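Long-range contacts in periplasmic iron-binding protein (Synechocystis sp., PDB 2VOZ), which binds ferric iron in the periplasm and is probably the substrate-binding subunit of an ABC transporter that imports it: residues G75-L83 with N271-L282; E183-V194 with D335-W345. One frame throughout, in Å; residues are numbered along the deposited sequence.

Interaction 1 (G75-L83 with N271-L282)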
loop_
_atom_site.group_PDB
_atom_site.type_symbol
_atom_site.label_atom_id
_atom_site.label_comp_id
_atom_site.label_asym_id
_atom_site.label_seq_id
_atom_site.Cartn_x
_atom_site.Cartn_y
_atom_site.Cartn_z
ATOM N N GLY B 75 -27.253 -15.224 6.233
ATOM C CA GLY B 75 -28.617 -15.472 6.630
ATOM C C GLY B 75 -29.057 -14.694 7.841
ATOM O O GLY B 75 -28.574 -13.563 8.097
ATOM N N ALA B 76 -29.972 -15.296 8.602
ATOM C CA ALA B 76 -30.672 -14.564 9.652
ATOM C C ALA B 76 -29.797 -14.148 10.825
ATOM O O ALA B 76 -30.165 -13.252 11.580
ATOM C CB ALA B 76 -31.861 -15.358 10.151
ATOM N N ASN B 77 -28.636 -14.761 10.981
ATOM C CA ASN B 77 -27.736 -14.370 12.060
ATOM C C ASN B 77 -26.418 -13.734 11.574
ATOM O O ASN B 77 -25.336 -13.907 12.184
ATOM C CB ASN B 77 -27.474 -15.571 12.979
ATOM C CG ASN B 77 -26.709 -16.667 12.283
ATOM O OD1 ASN B 77 -26.659 -16.716 11.055
ATOM N ND2 ASN B 77 -26.061 -17.534 13.067
ATOM N N SER B 78 -26.494 -13.032 10.436
ATOM C CA SER B 78 -25.328 -12.326 9.935
ATOM C C SER B 78 -24.837 -11.347 11.007
ATOM O O SER B 78 -25.662 -10.669 11.612
ATOM C CB SER B 78 -25.682 -11.510 8.683
ATOM O OG SER B 78 -24.535 -10.769 8.329
ATOM N N PRO B 79 -23.503 -11.256 11.229
ATOM C CA PRO B 79 -23.021 -10.290 12.205
ATOM C C PRO B 79 -22.843 -8.887 11.612
ATOM O O PRO B 79 -22.332 -8.015 12.294
ATOM C CB PRO B 79 -21.655 -10.853 12.599
ATOM C CG PRO B 79 -21.158 -11.530 11.408
ATOM C CD PRO B 79 -22.398 -12.051 10.659
ATOM N N GLY B 80 -23.234 -8.683 10.349
ATOM C CA GLY B 80 -23.043 -7.356 9.745
ATOM C C GLY B 80 -23.887 -6.356 10.489
ATOM O O GLY B 80 -25.046 -6.641 10.812
ATOM N N ASP B 81 -23.307 -5.184 10.778
ATOM C CA ASP B 81 -24.052 -4.082 11.364
ATOM C C ASP B 81 -24.521 -3.092 10.300
ATOM O O ASP B 81 -25.665 -2.654 10.307
ATOM C CB ASP B 81 -23.194 -3.363 12.403
ATOM C CG ASP B 81 -23.038 -4.194 13.679
ATOM O OD1 ASP B 81 -24.100 -4.568 14.213
ATOM O OD2 ASP B 81 -21.890 -4.482 14.124
ATOM N N ILE B 82 -23.599 -2.739 9.413
ATOM C CA ILE B 82 -23.865 -1.725 8.403
ATOM C C ILE B 82 -23.369 -2.245 7.063
ATOM O O ILE B 82 -22.283 -2.835 6.979
ATOM C CB ILE B 82 -23.042 -0.422 8.670
ATOM C CG1 ILE B 82 -23.341 0.240 10.020
ATOM C CG2 ILE B 82 -23.205 0.594 7.498
ATOM C CD1 ILE B 82 -24.583 1.012 10.057
ATOM N N LEU B 83 -24.152 -2.008 6.009
ATOM C CA LEU B 83 -23.638 -2.143 4.656
ATOM C C LEU B 83 -23.542 -0.747 4.074
ATOM O O LEU B 83 -24.526 0.011 4.039
ATOM C CB LEU B 83 -24.569 -2.991 3.793
ATOM C CG LEU B 83 -24.264 -3.096 2.303
ATOM C CD1 LEU B 83 -22.912 -3.840 2.083
ATOM C CD2 LEU B 83 -25.423 -3.846 1.606
ATOM N N ASN B 271 -30.285 -7.823 10.969
ATOM C CA ASN B 271 -30.199 -8.400 12.323
ATOM C C ASN B 271 -28.937 -7.931 13.020
ATOM O O ASN B 271 -28.264 -8.695 13.723
ATOM C CB ASN B 271 -30.416 -9.925 12.287
ATOM C CG ASN B 271 -31.917 -10.319 12.129
ATOM O OD1 ASN B 271 -32.834 -9.637 12.617
ATOM N ND2 ASN B 271 -32.150 -11.420 11.454
ATOM N N ALA B 272 -28.602 -6.652 12.801
ATOM C CA ALA B 272 -27.353 -6.099 13.330
ATOM C C ALA B 272 -27.159 -6.441 14.811
ATOM O O ALA B 272 -28.021 -6.146 15.647
ATOM C CB ALA B 272 -27.303 -4.589 13.146
ATOM N N PRO B 273 -26.032 -7.070 15.145
ATOM C CA PRO B 273 -25.767 -7.362 16.563
ATOM C C PRO B 273 -25.536 -6.111 17.419
ATOM O O PRO B 273 -25.868 -6.108 18.615
ATOM C CB PRO B 273 -24.494 -8.215 16.520
ATOM C CG PRO B 273 -23.866 -7.925 15.251
ATOM C CD PRO B 273 -25.002 -7.644 14.274
ATOM N N ASN B 274 -24.978 -5.065 16.806
ATOM C CA ASN B 274 -24.610 -3.844 17.521
ATOM C C ASN B 274 -25.471 -2.678 17.016
ATOM O O ASN B 274 -24.957 -1.704 16.472
ATOM C CB ASN B 274 -23.118 -3.504 17.286
ATOM C CG ASN B 274 -22.163 -4.624 17.661
ATOM O OD1 ASN B 274 -21.853 -4.820 18.842
ATOM N ND2 ASN B 274 -21.631 -5.332 16.647
ATOM N N ARG B 275 -26.784 -2.789 17.178
ATOM C CA ARG B 275 -27.714 -1.886 16.525
ATOM C C ARG B 275 -27.528 -0.436 16.942
ATOM O O ARG B 275 -27.506 0.463 16.084
ATOM C CB ARG B 275 -29.163 -2.306 16.758
ATOM C CG ARG B 275 -30.163 -1.482 15.971
ATOM C CD ARG B 275 -31.562 -1.937 16.339
ATOM N NE ARG B 275 -32.543 -1.327 15.454
ATOM C CZ ARG B 275 -33.164 -0.181 15.709
ATOM N NH1 ARG B 275 -34.036 0.312 14.838
ATOM N NH2 ARG B 275 -32.910 0.470 16.834
ATOM N N ASP B 276 -27.454 -0.200 18.253
ATOM C CA ASP B 276 -27.264 1.166 18.730
ATOM C C ASP B 276 -25.953 1.783 18.242
ATOM O O ASP B 276 -25.927 2.962 17.848
ATOM C CB ASP B 276 -27.366 1.198 20.243
ATOM C CG ASP B 276 -28.772 0.943 20.724
ATOM O OD1 ASP B 276 -29.746 1.466 20.120
ATOM O OD2 ASP B 276 -28.911 0.190 21.703
ATOM N N ALA B 277 -24.876 0.996 18.258
ATOM C CA ALA B 277 -23.585 1.479 17.758
ATOM C C ALA B 277 -23.670 1.755 16.266
ATOM O O ALA B 277 -23.052 2.700 15.753
ATOM C CB ALA B 277 -22.473 0.498 18.076
ATOM N N ALA B 278 -24.440 0.922 15.553
ATOM C CA ALA B 278 -24.593 1.082 14.090
ATOM C C ALA B 278 -25.282 2.412 13.763
ATOM O O ALA B 278 -24.838 3.182 12.909
ATOM C CB ALA B 278 -25.400 -0.126 13.495
ATOM N N ILE B 279 -26.337 2.712 14.518
ATOM C CA ILE B 279 -27.028 3.976 14.338
ATOM C C ILE B 279 -26.095 5.115 14.696
ATOM O O ILE B 279 -26.017 6.109 13.963
ATOM C CB ILE B 279 -28.352 4.010 15.139
ATOM C CG1 ILE B 279 -29.316 2.940 14.565
ATOM C CG2 ILE B 279 -28.936 5.459 15.221
ATOM C CD1 ILE B 279 -30.504 2.729 15.450
ATOM N N ALA B 280 -25.346 4.955 15.787
ATOM C CA ALA B 280 -24.381 5.974 16.218
ATOM C C ALA B 280 -23.322 6.229 15.129
ATOM O O ALA B 280 -22.892 7.365 14.910
ATOM C CB ALA B 280 -23.713 5.547 17.533
ATOM N N PHE B 281 -22.931 5.157 14.459
ATOM C CA PHE B 281 -21.969 5.247 13.394
ATOM C C PHE B 281 -22.562 6.054 12.238
ATOM O O PHE B 281 -21.891 6.952 11.729
ATOM C CB PHE B 281 -21.528 3.873 12.904
ATOM C CG PHE B 281 -20.536 3.954 11.793
ATOM C CD1 PHE B 281 -19.214 4.315 12.063
ATOM C CD2 PHE B 281 -20.922 3.704 10.485
ATOM C CE1 PHE B 281 -18.276 4.387 11.057
ATOM C CE2 PHE B 281 -19.958 3.789 9.449
ATOM C CZ PHE B 281 -18.665 4.146 9.747
ATOM N N LEU B 282 -23.798 5.762 11.822
ATOM C CA LEU B 282 -24.442 6.555 10.741
ATOM C C LEU B 282 -24.512 8.017 11.121
ATOM O O LEU B 282 -24.199 8.894 10.315
ATOM C CB LEU B 282 -25.856 6.045 10.393
ATOM C CG LEU B 282 -25.939 4.623 9.814
ATOM C CD1 LEU B 282 -27.407 4.359 9.589
ATOM C CD2 LEU B 282 -25.103 4.502 8.519
HETATM O O HOH W 1 -27.763 -11.111 13.904
#
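Asp81 and Ala272 bring their CA atoms to 4.3 Å, and around this point the loop entering strand 82-86 runs beside the turn that starts helix 275-285, packing a helix start against the sheet of the periplasmic binding protein fold. No backbone-to-backbone hydrogen bond joins the two segments; Ala272 CA makes a CA-H...O contact to Gly80 O, and a water lies within hydrogen-bonding distance of both Ser78 O and Asn271 O. Within the first loop Ser78 OG accepts from Gly80 N, an ST turn, and is hydrogen-bonded to Glu74 OE1.

The carboxylate of Asp81 binds the helix start with both oxygens on their syn sides: OD1 takes the backbone N of Asn274, the N-cap residue, at 2.8 Å, and OD2 takes Asn274 ND2 at 2.7 Å, in the amide plane of Asn274. Carboxylate and amide planes stand 61° apart. Asp81 CG lies beside its own backbone N (chi1 -73°), which swings the oxygens onto Asn274 while CD of Pro273 packs 3.2 Å from OD1. At the outer end Asn271 ND2 reaches a lone pair of Ala76 O at 2.7 Å, the N-H bent to 140°. Deeper in, Ile82 CD1 touches Ala278 CB at 3.7 Å and Leu282 CD2 at 3.8 Å; both larger side chains also touch Ala266 and Val268 of strand 261-268.

Asn37 N adds a third donor, at OD2, consistent with a buried Asp81 that stays ionised.

Interaction 2 (E183-V194 with D335-W345)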
loop_
_atom_site.group_PDB
_atom_site.type_symbol
_atom_site.label_atom_id
_atom_site.label_comp_id
_atom_site.label_asym_id
_atom_site.label_seq_id
_atom_site.Cartn_x
_atom_site.Cartn_y
_atom_site.Cartn_z
ATOM N N GLU B 183 -41.918 5.943 -19.185
ATOM C CA GLU B 183 -41.206 4.996 -20.042
ATOM C C GLU B 183 -41.216 5.353 -21.546
ATOM O O GLU B 183 -40.158 5.324 -22.186
ATOM C CB GLU B 183 -41.667 3.554 -19.738
ATOM C CG GLU B 183 -41.034 2.520 -20.640
ATOM C CD GLU B 183 -41.108 1.103 -20.105
ATOM O OE1 GLU B 183 -41.009 0.912 -18.885
ATOM O OE2 GLU B 183 -41.209 0.178 -20.947
ATOM N N PRO B 184 -42.402 5.648 -22.142
ATOM C CA PRO B 184 -42.422 5.993 -23.594
ATOM C C PRO B 184 -41.449 7.129 -23.976
ATOM O O PRO B 184 -40.680 7.003 -24.956
ATOM C CB PRO B 184 -43.883 6.419 -23.818
ATOM C CG PRO B 184 -44.660 5.480 -22.846
ATOM C CD PRO B 184 -43.772 5.595 -21.578
ATOM N N GLU B 185 -41.484 8.229 -23.215
ATOM C CA GLU B 185 -40.534 9.328 -23.441
ATOM C C GLU B 185 -39.085 8.907 -23.239
ATOM O O GLU B 185 -38.202 9.256 -24.041
ATOM C CB GLU B 185 -40.862 10.542 -22.576
ATOM C CG GLU B 185 -42.087 11.278 -23.051
ATOM N N THR B 186 -38.850 8.123 -22.192
ATOM C CA THR B 186 -37.480 7.730 -21.915
ATOM C C THR B 186 -36.951 6.777 -23.004
ATOM O O THR B 186 -35.789 6.847 -23.421
ATOM C CB THR B 186 -37.341 7.141 -20.511
ATOM O OG1 THR B 186 -37.712 8.167 -19.564
ATOM C CG2 THR B 186 -35.849 6.741 -20.277
ATOM N N ARG B 187 -37.812 5.868 -23.457
ATOM C CA ARG B 187 -37.459 4.960 -24.539
ATOM C C ARG B 187 -37.052 5.747 -25.793
ATOM O O ARG B 187 -36.058 5.426 -26.436
ATOM C CB ARG B 187 -38.635 4.031 -24.839
ATOM C CG ARG B 187 -38.280 2.979 -25.838
ATOM C CD ARG B 187 -39.503 2.072 -26.050
ATOM N NE ARG B 187 -39.312 1.282 -27.259
ATOM C CZ ARG B 187 -39.532 1.748 -28.490
ATOM N NH1 ARG B 187 -39.326 0.957 -29.537
ATOM N NH2 ARG B 187 -39.987 3.004 -28.676
ATOM N N ARG B 188 -37.806 6.793 -26.113
ATOM C CA ARG B 188 -37.517 7.588 -27.294
ATOM C C ARG B 188 -36.151 8.302 -27.128
ATOM O O ARG B 188 -35.334 8.340 -28.061
ATOM C CB ARG B 188 -38.653 8.583 -27.513
ATOM C CG ARG B 188 -38.423 9.487 -28.707
ATOM C CD ARG B 188 -39.751 9.826 -29.332
ATOM N NE ARG B 188 -39.694 10.724 -30.492
ATOM C CZ ARG B 188 -39.586 10.351 -31.774
ATOM N NH1 ARG B 188 -39.440 9.067 -32.142
ATOM N NH2 ARG B 188 -39.610 11.295 -32.711
ATOM N N TRP B 189 -35.903 8.821 -25.929
ATOM C CA TRP B 189 -34.614 9.460 -25.607
ATOM C C TRP B 189 -33.480 8.443 -25.759
ATOM O O TRP B 189 -32.484 8.752 -26.414
ATOM C CB TRP B 189 -34.616 10.029 -24.182
ATOM C CG TRP B 189 -33.218 10.407 -23.720
ATOM C CD1 TRP B 189 -32.456 11.452 -24.164
ATOM C CD2 TRP B 189 -32.471 9.768 -22.689
ATOM N NE1 TRP B 189 -31.242 11.482 -23.489
ATOM C CE2 TRP B 189 -31.231 10.460 -22.572
ATOM C CE3 TRP B 189 -32.715 8.667 -21.856
ATOM C CZ2 TRP B 189 -30.236 10.086 -21.641
ATOM C CZ3 TRP B 189 -31.724 8.291 -20.929
ATOM C CH2 TRP B 189 -30.502 9.021 -20.822
ATOM N N LEU B 190 -33.638 7.234 -25.185
ATOM C CA LEU B 190 -32.589 6.195 -25.299
ATOM C C LEU B 190 -32.322 5.858 -26.764
ATOM O O LEU B 190 -31.192 5.671 -27.165
ATOM C CB LEU B 190 -32.960 4.916 -24.554
ATOM C CG LEU B 190 -32.999 5.007 -23.024
ATOM C CD1 LEU B 190 -33.746 3.838 -22.444
ATOM C CD2 LEU B 190 -31.553 5.132 -22.480
ATOM N N GLN B 191 -33.378 5.708 -27.557
ATOM C CA GLN B 191 -33.202 5.406 -28.963
ATOM C C GLN B 191 -32.330 6.443 -29.655
ATOM O O GLN B 191 -31.412 6.089 -30.394
ATOM C CB GLN B 191 -34.569 5.397 -29.655
ATOM C CG GLN B 191 -35.367 4.148 -29.293
ATOM C CD GLN B 191 -36.733 4.205 -29.911
ATOM O OE1 GLN B 191 -37.402 5.234 -29.870
ATOM N NE2 GLN B 191 -37.164 3.099 -30.488
ATOM N N GLY B 192 -32.621 7.726 -29.428
ATOM C CA GLY B 192 -31.825 8.808 -30.017
ATOM C C GLY B 192 -30.381 8.837 -29.514
ATOM O O GLY B 192 -29.443 9.023 -30.293
ATOM N N LEU B 193 -30.216 8.636 -28.202
ATOM C CA LEU B 193 -28.891 8.574 -27.574
ATOM C C LEU B 193 -28.040 7.458 -28.152
ATOM O O LEU B 193 -26.904 7.689 -28.603
ATOM C CB LEU B 193 -29.056 8.370 -26.064
ATOM C CG LEU B 193 -27.753 8.619 -25.297
ATOM C CD1 LEU B 193 -27.351 10.120 -25.225
ATOM C CD2 LEU B 193 -27.938 8.070 -23.903
ATOM N N VAL B 194 -28.594 6.241 -28.162
ATOM C CA VAL B 194 -27.879 5.076 -28.707
ATOM C C VAL B 194 -27.556 5.282 -30.181
ATOM O O VAL B 194 -26.439 5.001 -30.637
ATOM C CB VAL B 194 -28.685 3.778 -28.469
ATOM C CG1 VAL B 194 -28.056 2.584 -29.211
ATOM C CG2 VAL B 194 -28.781 3.529 -26.969
ATOM N N ASP B 335 -36.628 -1.531 -14.997
ATOM C CA ASP B 335 -37.187 -0.857 -16.160
ATOM C C ASP B 335 -36.046 -0.312 -17.030
ATOM O O ASP B 335 -36.095 -0.409 -18.250
ATOM C CB ASP B 335 -38.093 0.291 -15.708
ATOM C CG ASP B 335 -39.079 -0.115 -14.545
ATOM O OD1 ASP B 335 -40.283 0.048 -14.802
ATOM O OD2 ASP B 335 -38.686 -0.551 -13.398
ATOM N N SER B 336 -35.045 0.269 -16.374
ATOM C CA SER B 336 -33.882 0.872 -17.044
ATOM C C SER B 336 -33.095 -0.196 -17.804
ATOM O O SER B 336 -32.694 0.002 -18.944
ATOM C CB SER B 336 -32.992 1.529 -15.980
ATOM O OG SER B 336 -31.734 1.889 -16.509
ATOM N N ALA B 337 -32.845 -1.324 -17.137
ATOM C CA ALA B 337 -32.064 -2.395 -17.770
ATOM C C ALA B 337 -32.820 -2.943 -18.970
ATOM O O ALA B 337 -32.252 -3.200 -20.031
ATOM C CB ALA B 337 -31.834 -3.508 -16.758
ATOM N N ARG B 338 -34.119 -3.115 -18.789
ATOM C CA ARG B 338 -34.955 -3.626 -19.887
ATOM C C ARG B 338 -34.951 -2.677 -21.096
ATOM O O ARG B 338 -34.775 -3.104 -22.242
ATOM C CB ARG B 338 -36.373 -3.861 -19.360
ATOM C CG ARG B 338 -37.406 -4.218 -20.453
ATOM C CD ARG B 338 -38.713 -4.700 -19.777
ATOM N NE ARG B 338 -39.294 -3.659 -18.919
ATOM C CZ ARG B 338 -39.823 -2.504 -19.311
ATOM N NH1 ARG B 338 -39.856 -2.155 -20.600
ATOM N NH2 ARG B 338 -40.348 -1.689 -18.375
ATOM N N LEU B 339 -35.171 -1.394 -20.853
ATOM C CA LEU B 339 -35.280 -0.430 -21.935
ATOM C C LEU B 339 -33.926 -0.200 -22.585
ATOM O O LEU B 339 -33.826 -0.111 -23.797
ATOM C CB LEU B 339 -35.796 0.897 -21.397
ATOM C CG LEU B 339 -37.273 1.095 -21.138
ATOM C CD1 LEU B 339 -37.446 2.589 -20.803
ATOM C CD2 LEU B 339 -38.130 0.733 -22.354
ATOM N N MET B 340 -32.864 -0.144 -21.780
ATOM C CA MET B 340 -31.553 0.029 -22.405
ATOM C C MET B 340 -31.220 -1.144 -23.301
ATOM O O MET B 340 -30.677 -0.945 -24.364
ATOM C CB MET B 340 -30.457 0.273 -21.370
ATOM C CG MET B 340 -30.603 1.660 -20.768
ATOM S SD MET B 340 -29.233 2.010 -19.610
ATOM C CE MET B 340 -29.466 0.754 -18.391
ATOM N N ASN B 341 -31.543 -2.356 -22.872
ATOM C CA ASN B 341 -31.271 -3.509 -23.717
ATOM C C ASN B 341 -32.194 -3.573 -24.936
ATOM O O ASN B 341 -31.732 -3.860 -26.038
ATOM C CB ASN B 341 -31.280 -4.778 -22.877
ATOM C CG ASN B 341 -29.960 -4.935 -22.120
ATOM O OD1 ASN B 341 -28.984 -5.436 -22.679
ATOM N ND2 ASN B 341 -29.905 -4.442 -20.883
ATOM N N GLU B 342 -33.467 -3.233 -24.751
ATOM C CA GLU B 342 -34.406 -3.213 -25.864
ATOM C C GLU B 342 -33.898 -2.323 -27.005
ATOM O O GLU B 342 -33.967 -2.705 -28.183
ATOM C CB GLU B 342 -35.779 -2.721 -25.394
ATOM C CG GLU B 342 -36.797 -2.576 -26.520
ATOM C CD GLU B 342 -37.467 -3.893 -26.898
ATOM O OE1 GLU B 342 -37.210 -4.909 -26.214
ATOM O OE2 GLU B 342 -38.261 -3.907 -27.872
ATOM N N VAL B 343 -33.378 -1.148 -26.658
ATOM C CA VAL B 343 -32.961 -0.179 -27.659
ATOM C C VAL B 343 -31.548 -0.434 -28.214
ATOM O O VAL B 343 -31.070 0.319 -29.074
ATOM C CB VAL B 343 -33.100 1.273 -27.164
ATOM C CG1 VAL B 343 -34.591 1.603 -26.695
ATOM C CG2 VAL B 343 -32.030 1.628 -26.075
ATOM N N GLY B 344 -30.850 -1.425 -27.670
ATOM C CA GLY B 344 -29.519 -1.781 -28.147
ATOM C C GLY B 344 -28.327 -1.014 -27.592
ATOM O O GLY B 344 -27.291 -0.934 -28.252
ATOM N N TRP B 345 -28.457 -0.502 -26.375
ATOM C CA TRP B 345 -27.306 0.025 -25.647
ATOM C C TRP B 345 -26.566 -1.190 -25.094
ATOM O O TRP B 345 -27.042 -1.868 -24.155
ATOM C CB TRP B 345 -27.814 0.940 -24.520
ATOM C CG TRP B 345 -26.778 1.688 -23.728
ATOM C CD1 TRP B 345 -25.463 1.333 -23.493
ATOM C CD2 TRP B 345 -27.020 2.865 -22.948
ATOM N NE1 TRP B 345 -24.887 2.254 -22.650
ATOM C CE2 TRP B 345 -25.817 3.196 -22.295
ATOM C CE3 TRP B 345 -28.156 3.670 -22.737
ATOM C CZ2 TRP B 345 -25.693 4.320 -21.459
ATOM C CZ3 TRP B 345 -28.052 4.778 -21.947
ATOM C CH2 TRP B 345 -26.827 5.100 -21.278
HETATM O O HOH W 2 -40.973 2.086 -16.431
#
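Trp345 offers one ring face to Met340 SD, 3.7 Å above the plane and offset toward the rim, while its edge receives Leu190 CD2, 3.6 Å from CZ3; Leu193 CD2 approaches the same end of the ring obliquely. The indole closes one end of a helix-helix packing in which 183-194 and 335-342 cross at -44° with axes 9.7 Å apart, and its NE1 is hydrogen-bonded to Arg163 O. A Schellman motif at Gly344 ends the second helix and turns the chain so that Trp345 CB meets Val194 CG2. Between the helices Leu190 crosses Leu339 at about a right angle, its CD1 3.7 Å from Leu339 CB. Val343 spreads its methyls, CG2 against Leu190 CB and CG1 against Gln191 CG.

At the other end Arg338 forms a salt bridge with Glu183, gripping it end-on with two nitrogens. NH2 donates to the syn lone pair of OE1, and NH1 to OE2 on its syn side but 31° out of the carboxylate plane. Glu183 reaches that far because its CG is anti to the backbone N (chi1 177°) and its chain runs on extended over Leu339. With an alanine here, Arg338 would probably be left without this carboxylate and the methyls of Leu339 less covered. Asp335 joins the network by a long salt bridge to Arg338, so one arginine probably offsets two neighbouring acids; one water donates to both, 2.7 Å from Glu183 OE1 and 2.7 Å from Asp335 OD1.

How the interactions relate
Interactions 1 and 2 lie far apart in the fold, their centres 38 Å from each other and their nearest atoms about 19 Å apart, so neither touches the other. Their segments alternate along the sequence, each contact joining an earlier part of the chain to a much later one. Neither is at the iron site, which is empty in this apo form: the side chain of Phe281 in interaction 1 is about 10 Å from that of the iron-binding residue His43, and the side chain of Trp345 in interaction 2 is about 9 Å from that of the iron-binding residue Tyr169. The two contacts thus neighbour different iron-binding residues, probably on different lobes of the two-lobed binding protein.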